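PDB 3KTN: carbohydrate kinase, pfkB family from Enterococcus faecalis, which probably phosphorylates the sugar acid 2-keto-3-deoxygluconate, as a kinase of this family, and binds a magnesium ion. Local coordinates for residues T223-I226 with Q227-M230; L181-R184 with Q185-E188; F168-P172 with S173-A177. All blocks are in the same frame, centred on the assembly; numbering follows the deposited sequence.

Contact 1 (T223-I226 with Q227-M230)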
loop_
_atom_site.group_PDB
_atom_site.type_symbol
_atom_site.label_atom_id
_atom_site.label_comp_id
_atom_site.label_asym_id
_atom_site.label_seq_id
_atom_site.Cartn_x
_atom_site.Cartn_y
_atom_site.Cartn_z
ATOM N N THR A 223 -5.472 27.859 -41.932
ATOM C CA THR A 223 -6.875 28.230 -41.821
ATOM C C THR A 223 -7.691 27.869 -43.069
ATOM O O THR A 223 -8.834 27.417 -42.962
ATOM C CB THR A 223 -7.024 29.744 -41.557
ATOM O OG1 THR A 223 -6.279 30.103 -40.386
ATOM C CG2 THR A 223 -8.484 30.109 -41.348
ATOM N N GLU A 224 -7.107 28.069 -44.248
ATOM C CA GLU A 224 -7.796 27.766 -45.503
ATOM C C GLU A 224 -8.205 26.298 -45.550
ATOM O O GLU A 224 -9.339 25.973 -45.895
ATOM C CB GLU A 224 -6.890 28.092 -46.700
ATOM C CG GLU A 224 -7.584 28.106 -48.064
ATOM C CD GLU A 224 -7.952 26.722 -48.584
ATOM O OE1 GLU A 224 -7.088 25.819 -48.567
ATOM O OE2 GLU A 224 -9.105 26.541 -49.024
ATOM N N LEU A 225 -7.276 25.416 -45.202
ATOM C CA LEU A 225 -7.550 23.987 -45.207
ATOM C C LEU A 225 -8.660 23.588 -44.234
ATOM O O LEU A 225 -9.569 22.838 -44.593
ATOM C CB LEU A 225 -6.274 23.211 -44.876
ATOM C CG LEU A 225 -6.425 21.715 -44.585
ATOM C CD1 LEU A 225 -7.314 21.061 -45.622
ATOM C CD2 LEU A 225 -5.055 21.066 -44.576
ATOM N N ILE A 226 -8.591 24.101 -43.010
ATOM C CA ILE A 226 -9.570 23.771 -41.979
ATOM C C ILE A 226 -10.970 24.324 -42.220
ATOM O O ILE A 226 -11.960 23.608 -42.058
ATOM C CB ILE A 226 -9.068 24.234 -40.587
ATOM C CG1 ILE A 226 -7.834 23.421 -40.200
ATOM C CG2 ILE A 226 -10.167 24.074 -39.542
ATOM C CD1 ILE A 226 -7.171 23.867 -38.922
ATOM N N GLN A 227 -11.070 25.591 -42.598
ATOM C CA GLN A 227 -12.387 26.169 -42.840
ATOM C C GLN A 227 -13.010 25.595 -44.108
ATOM O O GLN A 227 -14.222 25.675 -44.303
ATOM C CB GLN A 227 -12.295 27.692 -42.910
ATOM C CG GLN A 227 -11.794 28.294 -41.611
ATOM C CD GLN A 227 -11.851 29.801 -41.597
ATOM O OE1 GLN A 227 -11.314 30.461 -42.488
ATOM N NE2 GLN A 227 -12.499 30.360 -40.581
ATOM N N ARG A 228 -12.177 24.997 -44.953
ATOM C CA ARG A 228 -12.642 24.380 -46.187
ATOM C C ARG A 228 -13.316 23.068 -45.770
ATOM O O ARG A 228 -14.437 22.764 -46.187
ATOM C CB ARG A 228 -11.449 24.099 -47.106
ATOM C CG ARG A 228 -11.769 24.087 -48.593
ATOM C CD ARG A 228 -10.484 23.966 -49.408
ATOM N NE ARG A 228 -9.956 22.604 -49.403
ATOM C CZ ARG A 228 -8.673 22.294 -49.562
ATOM N NH1 ARG A 228 -7.769 23.249 -49.729
ATOM N NH2 ARG A 228 -8.295 21.023 -49.572
ATOM N N PHE A 229 -12.615 22.300 -44.938
ATOM C CA PHE A 229 -13.122 21.031 -44.417
ATOM C C PHE A 229 -14.434 21.276 -43.680
ATOM O O PHE A 229 -15.387 20.512 -43.814
ATOM C CB PHE A 229 -12.083 20.418 -43.464
ATOM C CG PHE A 229 -12.653 19.420 -42.486
ATOM C CD1 PHE A 229 -13.060 18.158 -42.905
ATOM C CD2 PHE A 229 -12.782 19.751 -41.138
ATOM C CE1 PHE A 229 -13.587 17.236 -41.998
ATOM C CE2 PHE A 229 -13.306 18.840 -40.221
ATOM C CZ PHE A 229 -13.710 17.580 -40.653
HETATM N N MSE A 230 -14.481 22.359 -42.913
HETATM C CA MSE A 230 -15.666 22.705 -42.140
HETATM C C MSE A 230 -16.896 23.068 -42.964
HETATM O O MSE A 230 -18.004 22.625 -42.655
HETATM C CB MSE A 230 -15.356 23.858 -41.194
HETATM C CG MSE A 230 -14.422 23.503 -40.055
HETATM SE SE MSE A 230 -14.237 25.005 -38.866
HETATM C CE MSE A 230 -15.923 24.865 -37.926
#

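Contact 2 (L181-R184 with Q185-E188)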
loop_
_atom_site.group_PDB
_atom_site.type_symbol
_atom_site.label_atom_id
_atom_site.label_comp_id
_atom_site.label_asym_id
_atom_site.label_seq_id
_atom_site.Cartn_x
_atom_site.Cartn_y
_atom_site.Cartn_z
ATOM N N LEU A 181 -7.535 4.115 -44.702
ATOM C CA LEU A 181 -8.480 4.393 -45.776
ATOM C C LEU A 181 -9.881 3.949 -45.375
ATOM O O LEU A 181 -10.861 4.645 -45.636
ATOM C CB LEU A 181 -8.055 3.673 -47.058
ATOM C CG LEU A 181 -6.732 4.122 -47.684
ATOM C CD1 LEU A 181 -6.414 3.241 -48.882
ATOM C CD2 LEU A 181 -6.822 5.586 -48.097
ATOM N N PHE A 182 -9.971 2.787 -44.737
ATOM C CA PHE A 182 -11.259 2.269 -44.299
ATOM C C PHE A 182 -11.895 3.243 -43.317
ATOM O O PHE A 182 -13.083 3.551 -43.417
ATOM C CB PHE A 182 -11.096 0.908 -43.622
ATOM C CG PHE A 182 -12.399 0.271 -43.234
ATOM C CD1 PHE A 182 -13.252 -0.245 -44.204
ATOM C CD2 PHE A 182 -12.789 0.212 -41.900
ATOM C CE1 PHE A 182 -14.478 -0.808 -43.854
ATOM C CE2 PHE A 182 -14.012 -0.349 -41.537
ATOM C CZ PHE A 182 -14.858 -0.859 -42.517
HETATM N N MSE A 183 -11.101 3.729 -42.370
HETATM C CA MSE A 183 -11.611 4.667 -41.383
HETATM C C MSE A 183 -12.017 5.980 -42.024
HETATM O O MSE A 183 -12.934 6.651 -41.554
HETATM C CB MSE A 183 -10.576 4.903 -40.286
HETATM C CG MSE A 183 -10.396 3.695 -39.382
HETATM SE SE MSE A 183 -12.109 2.890 -38.922
HETATM C CE MSE A 183 -12.901 4.391 -37.997
ATOM N N ARG A 184 -11.323 6.342 -43.097
ATOM C CA ARG A 184 -11.631 7.560 -43.835
ATOM C C ARG A 184 -13.103 7.502 -44.234
ATOM O O ARG A 184 -13.875 8.427 -43.976
ATOM C CB ARG A 184 -10.768 7.638 -45.098
ATOM C CG ARG A 184 -11.321 8.570 -46.169
ATOM C CD ARG A 184 -10.586 9.890 -46.200
ATOM N NE ARG A 184 -9.428 9.847 -47.088
ATOM C CZ ARG A 184 -9.488 10.000 -48.409
ATOM N NH1 ARG A 184 -10.656 10.210 -49.006
ATOM N NH2 ARG A 184 -8.378 9.950 -49.131
ATOM N N GLN A 185 -13.476 6.390 -44.857
ATOM C CA GLN A 185 -14.839 6.163 -45.319
ATOM C C GLN A 185 -15.870 6.288 -44.206
ATOM O O GLN A 185 -16.919 6.905 -44.388
ATOM C CB GLN A 185 -14.948 4.771 -45.946
ATOM C CG GLN A 185 -14.052 4.560 -47.147
ATOM C CD GLN A 185 -14.016 3.113 -47.591
ATOM O OE1 GLN A 185 -15.055 2.506 -47.851
ATOM N NE2 GLN A 185 -12.814 2.552 -47.684
ATOM N N GLN A 186 -15.573 5.695 -43.053
ATOM C CA GLN A 186 -16.501 5.734 -41.931
ATOM C C GLN A 186 -16.658 7.140 -41.374
ATOM O O GLN A 186 -17.756 7.547 -41.010
ATOM C CB GLN A 186 -16.039 4.769 -40.842
ATOM C CG GLN A 186 -15.583 3.431 -41.406
ATOM C CD GLN A 186 -16.569 2.846 -42.410
ATOM O OE1 GLN A 186 -16.186 2.078 -43.291
ATOM N NE2 GLN A 186 -17.842 3.196 -42.270
ATOM N N TYR A 187 -15.565 7.890 -41.318
ATOM C CA TYR A 187 -15.626 9.257 -40.819
ATOM C C TYR A 187 -16.416 10.132 -41.794
ATOM O O TYR A 187 -17.215 10.981 -41.383
ATOM C CB TYR A 187 -14.208 9.811 -40.631
ATOM C CG TYR A 187 -13.542 9.392 -39.329
ATOM C CD1 TYR A 187 -13.563 8.063 -38.900
ATOM C CD2 TYR A 187 -12.884 10.325 -38.532
ATOM C CE1 TYR A 187 -12.945 7.678 -37.706
ATOM C CE2 TYR A 187 -12.263 9.950 -37.336
ATOM C CZ TYR A 187 -12.297 8.626 -36.931
ATOM O OH TYR A 187 -11.681 8.258 -35.754
ATOM N N GLU A 188 -16.202 9.917 -43.091
ATOM C CA GLU A 188 -16.906 10.699 -44.102
ATOM C C GLU A 188 -18.408 10.475 -43.988
ATOM O O GLU A 188 -19.200 11.358 -44.300
ATOM C CB GLU A 188 -16.402 10.333 -45.504
ATOM C CG GLU A 188 -14.913 10.604 -45.668
ATOM C CD GLU A 188 -14.392 10.347 -47.070
ATOM O OE1 GLU A 188 -14.803 9.341 -47.692
ATOM O OE2 GLU A 188 -13.552 11.145 -47.541
#

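Contact 3 (F168-P172 with S173-A177). With SO4 (sulfate ion), chain B.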
loop_
_atom_site.group_PDB
_atom_site.type_symbol
_atom_site.label_atom_id
_atom_site.label_comp_id
_atom_site.label_asym_id
_atom_site.label_seq_id
_atom_site.Cartn_x
_atom_site.Cartn_y
_atom_site.Cartn_z
ATOM N N PHE A 168 -12.104 12.802 -33.432
ATOM C CA PHE A 168 -11.292 11.967 -34.300
ATOM C C PHE A 168 -10.468 11.111 -33.337
ATOM O O PHE A 168 -9.855 11.638 -32.406
ATOM C CB PHE A 168 -10.339 12.831 -35.140
ATOM C CG PHE A 168 -10.961 13.421 -36.379
ATOM C CD1 PHE A 168 -10.770 12.818 -37.618
ATOM C CD2 PHE A 168 -11.715 14.587 -36.314
ATOM C CE1 PHE A 168 -11.323 13.372 -38.780
ATOM C CE2 PHE A 168 -12.271 15.149 -37.467
ATOM C CZ PHE A 168 -12.074 14.542 -38.698
ATOM N N ASN A 169 -10.458 9.801 -33.539
ATOM C CA ASN A 169 -9.676 8.929 -32.673
ATOM C C ASN A 169 -8.718 8.157 -33.562
ATOM O O ASN A 169 -8.586 6.945 -33.446
ATOM C CB ASN A 169 -10.579 7.955 -31.916
ATOM C CG ASN A 169 -9.886 7.340 -30.711
ATOM O OD1 ASN A 169 -10.061 6.161 -30.410
ATOM N ND2 ASN A 169 -9.101 8.147 -30.009
ATOM N N TYR A 170 -8.059 8.880 -34.459
ATOM C CA TYR A 170 -7.116 8.289 -35.397
ATOM C C TYR A 170 -5.689 8.325 -34.879
ATOM O O TYR A 170 -5.132 9.394 -34.641
ATOM C CB TYR A 170 -7.181 9.022 -36.742
ATOM C CG TYR A 170 -6.046 8.676 -37.686
ATOM C CD1 TYR A 170 -5.864 7.370 -38.146
ATOM C CD2 TYR A 170 -5.152 9.658 -38.118
ATOM C CE1 TYR A 170 -4.818 7.051 -39.015
ATOM C CE2 TYR A 170 -4.103 9.349 -38.987
ATOM C CZ TYR A 170 -3.943 8.045 -39.430
ATOM O OH TYR A 170 -2.912 7.736 -40.286
ATOM N N ARG A 171 -5.102 7.147 -34.709
ATOM C CA ARG A 171 -3.729 7.042 -34.241
ATOM C C ARG A 171 -2.898 6.381 -35.334
ATOM O O ARG A 171 -2.955 5.167 -35.532
ATOM C CB ARG A 171 -3.662 6.239 -32.941
ATOM C CG ARG A 171 -4.369 6.922 -31.782
ATOM C CD ARG A 171 -4.227 6.136 -30.494
ATOM N NE ARG A 171 -5.031 6.697 -29.412
ATOM C CZ ARG A 171 -4.858 7.908 -28.893
ATOM N NH1 ARG A 171 -3.903 8.701 -29.356
ATOM N NH2 ARG A 171 -5.646 8.328 -27.910
ATOM N N PRO A 172 -2.119 7.191 -36.068
ATOM C CA PRO A 172 -1.252 6.747 -37.163
ATOM C C PRO A 172 -0.509 5.455 -36.838
ATOM O O PRO A 172 -0.609 4.461 -37.557
ATOM C CB PRO A 172 -0.298 7.925 -37.335
ATOM C CG PRO A 172 -1.155 9.102 -36.975
ATOM C CD PRO A 172 -1.871 8.611 -35.746
ATOM N N SER A 173 0.227 5.488 -35.733
ATOM C CA SER A 173 1.023 4.356 -35.275
ATOM C C SER A 173 0.282 3.028 -35.125
ATOM O O SER A 173 0.882 1.963 -35.277
ATOM C CB SER A 173 1.699 4.720 -33.949
ATOM O OG SER A 173 0.766 5.290 -33.043
ATOM N N LEU A 174 -1.011 3.077 -34.828
ATOM C CA LEU A 174 -1.777 1.847 -34.652
ATOM C C LEU A 174 -2.613 1.472 -35.874
ATOM O O LEU A 174 -3.547 0.674 -35.772
ATOM C CB LEU A 174 -2.690 1.966 -33.424
ATOM C CG LEU A 174 -2.033 2.038 -32.039
ATOM C CD1 LEU A 174 -1.067 3.212 -31.968
ATOM C CD2 LEU A 174 -3.113 2.170 -30.974
ATOM N N ASN A 175 -2.275 2.040 -37.029
ATOM C CA ASN A 175 -3.012 1.753 -38.257
ATOM C C ASN A 175 -2.122 1.434 -39.451
ATOM O O ASN A 175 -1.014 1.956 -39.575
ATOM C CB ASN A 175 -3.917 2.934 -38.638
ATOM C CG ASN A 175 -5.176 3.007 -37.798
ATOM O OD1 ASN A 175 -5.126 3.318 -36.609
ATOM N ND2 ASN A 175 -6.317 2.718 -38.416
ATOM N N THR A 176 -2.624 0.575 -40.331
ATOM C CA THR A 176 -1.905 0.207 -41.541
ATOM C C THR A 176 -2.372 1.183 -42.614
ATOM O O THR A 176 -3.226 2.033 -42.354
ATOM C CB THR A 176 -2.250 -1.223 -41.998
ATOM O OG1 THR A 176 -3.596 -1.258 -42.489
ATOM C CG2 THR A 176 -2.120 -2.198 -40.839
ATOM N N ALA A 177 -1.818 1.064 -43.815
ATOM C CA ALA A 177 -2.198 1.945 -44.913
ATOM C C ALA A 177 -3.680 1.789 -45.242
ATOM O O ALA A 177 -4.405 2.775 -45.363
ATOM C CB ALA A 177 -1.353 1.637 -46.143
HETATM S S SO4 B . -7.781 5.000 -27.772
HETATM O O1 SO4 B . -7.054 5.113 -29.051
HETATM O O2 SO4 B . -7.677 6.268 -27.034
HETATM O O3 SO4 B . -9.200 4.700 -28.033
HETATM O O4 SO4 B . -7.191 3.899 -26.992
#

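Contact 1 (T223-I226 with Q227-M230)
Glu224 and Arg228 meet one helical turn apart in a salt bridge, with Glu224 OE1 2.9 Å from Arg228 NH1. The carboxylate comes to the edge of the guanidinium, the two planes 31° apart, but the N-H is poorly aimed, so as a hydrogen bond this is weak. Arginine suits the position because it has donors to spare: NH2 turns to Ile211 O, so the guanidinium also ties the helix to a nearby loop. A bend at chi3 (77°) folds the arginine tip back toward the preceding turn, where Leu225 CD1 lies over one guanidinium face, 4.1 Å from NH2.

On another side of the helix Thr223 and Gln227 run alongside each other. Thr223 OG1 bonds to Glu219 O, a hydroxyl returning to its own helix, which leaves CG2 to touch the amide, 3.1 Å from Gln227 OE1. The outer end of that glutamine belongs elsewhere, as NE2 donates to Thr258 O.

These residues belong to the amphipathic helix 218-233, one of those flanking the large sheet of the ribokinase-like fold. Ile226 and Met230 (selenomethionine) are part of its apolar side, CG2 to SE 4.2 Å, and both rest on Tyr257 and Phe238 of the sheet; the branched isoleucine and the longer, more flexible methionine side chain both meet these two rings.

Backbone donors are unevenly served. Gln227 N reaches Thr223 O at 2.9 Å in an almost straight bond (172°), and Met230 N finds Ile226 O at the same distance. Arg228 N, by contrast, divides itself weakly between Glu224 O at 3.1 Å and Leu225 O at 3.4 Å. Leu225 O also accepts from Phe229 N, while Gln227 O and Arg228 O share the hydroxyl of Ser231.

Contact 2 (L181-R184 with Q185-E188)
Met183, a selenomethionine, and Tyr187 touch on the buried side of the helix, the methyl CE 3.3 Å from ring carbon CE1. The methionine chain bends at both chi2 and chi3 (-62°), which carries the methyl forward along the helix to the tyrosine one turn later; methionine's unbranched, flexible chain allows both bends. The two side chains lie at a slant to each other, and the fit is tight. Beneath them Tyr187 N bonds to Met183 O at 2.9 Å, while ring atom CD1 leans to within 3.1 Å of that same oxygen.

On the next face, Phe182 and Gln186 meet with the ring presenting one face to the end of the glutamine side chain. Ring and amide planes stand 47° apart, so this is an inclined cover and not a flat stack. Gln186 is folded at chi2, and its CG passes 3.2 Å from Phe182 O.

Arg184 and Glu188 make the polar counterpart of these pairs. Their planes are turned 66° against each other, and the carboxylate arrives at the guanidinium edge, with Glu188 OE2 3.4 Å from Arg184 NH1: a salt bridge, but a long one and weak as a hydrogen bond. The methylenes of Arg184 also lie against the carboxylate, CG 3.7 Å from Glu188 CD. Long charged chains suit this side, which is only partly buried, and Arg184 NE makes a further weak bond to Leu207 O.

Helix 177-190 is the crossover of the beta-alpha-beta unit joining parallel strands 163-167 and 196-198. Tyr187 packs edge-to-face with Phe166 of the first strand, Met183 touches Leu140 of helix 138-142, and Phe182 and Gln186 lean on Arg147 of helix 144-159.

Contact 3 (F168-P172 with S173-A177)
With CG anti to the carbonyl carbon in both Arg171 (chi1 -65°) and Leu174 (chi1 -67°), and the chain turning between them, the two side chains run alongside each other. Arg171 CB is 4.1 Å from Leu174 CD1, and its CD is as far from CD2, so the leucine branches line the aliphatic part of the arginine.

The backbone between them forms two overlapping turns, a short 3-10 segment in the loop from strand 163-167 to helix 177-190. Leu174 N bonds to Arg171 O at 2.9 Å and Asn175 N to Pro172 O at 3.0 Å; each donor stands well above the carbonyl plane. Proline suits the second position of the first turn because its ring already holds phi near the value needed and its missing N-H is not called upon. Pro172 N also lies over the centre of the Tyr170 ring, while Asn175 CB approaches that ring obliquely, 4.2 Å from CE1. Just beyond, Thr176 is the N-cap of helix 177-190, where a short hydroxyl side chain can receive a backbone N-H of the first turn.

Leu174 also packs on His341 of the second subunit, a tag residue. The outer end of Arg171 leaves the turn and, with Arg108, holds a sulfate probably taken from the crystallisation liquor. With its chain extended from CG to NE, the guanidinium offers its edge to the anion: NE donates to sulfate O1 at 2.6 Å, and NH2 to O2 at 3.0 Å along a nearly straight line (170°).

How the contacts relate
Contact 3 precedes contact 2 in the chain and leads straight into its helix, their centres 11 Å apart. Tyr187 joins them: its OH lies 3.0 Å from Asn169 N, a probable hydrogen bond, and its ring packs against Phe168. The same Phe168 also reaches contact 1, its CZ 4.0 Å from Phe229 CZ, although the centres of contacts 1 and 3 are 22 Å apart. Contacts 1 and 2 do not touch, their nearest atoms being about 7 Å apart. Contact 3 lies nearest the magnesium site of Asp274 and Ile276: the Arg171 side chain is about 7 Å from that of Ile276 and about 11 Å from the metal.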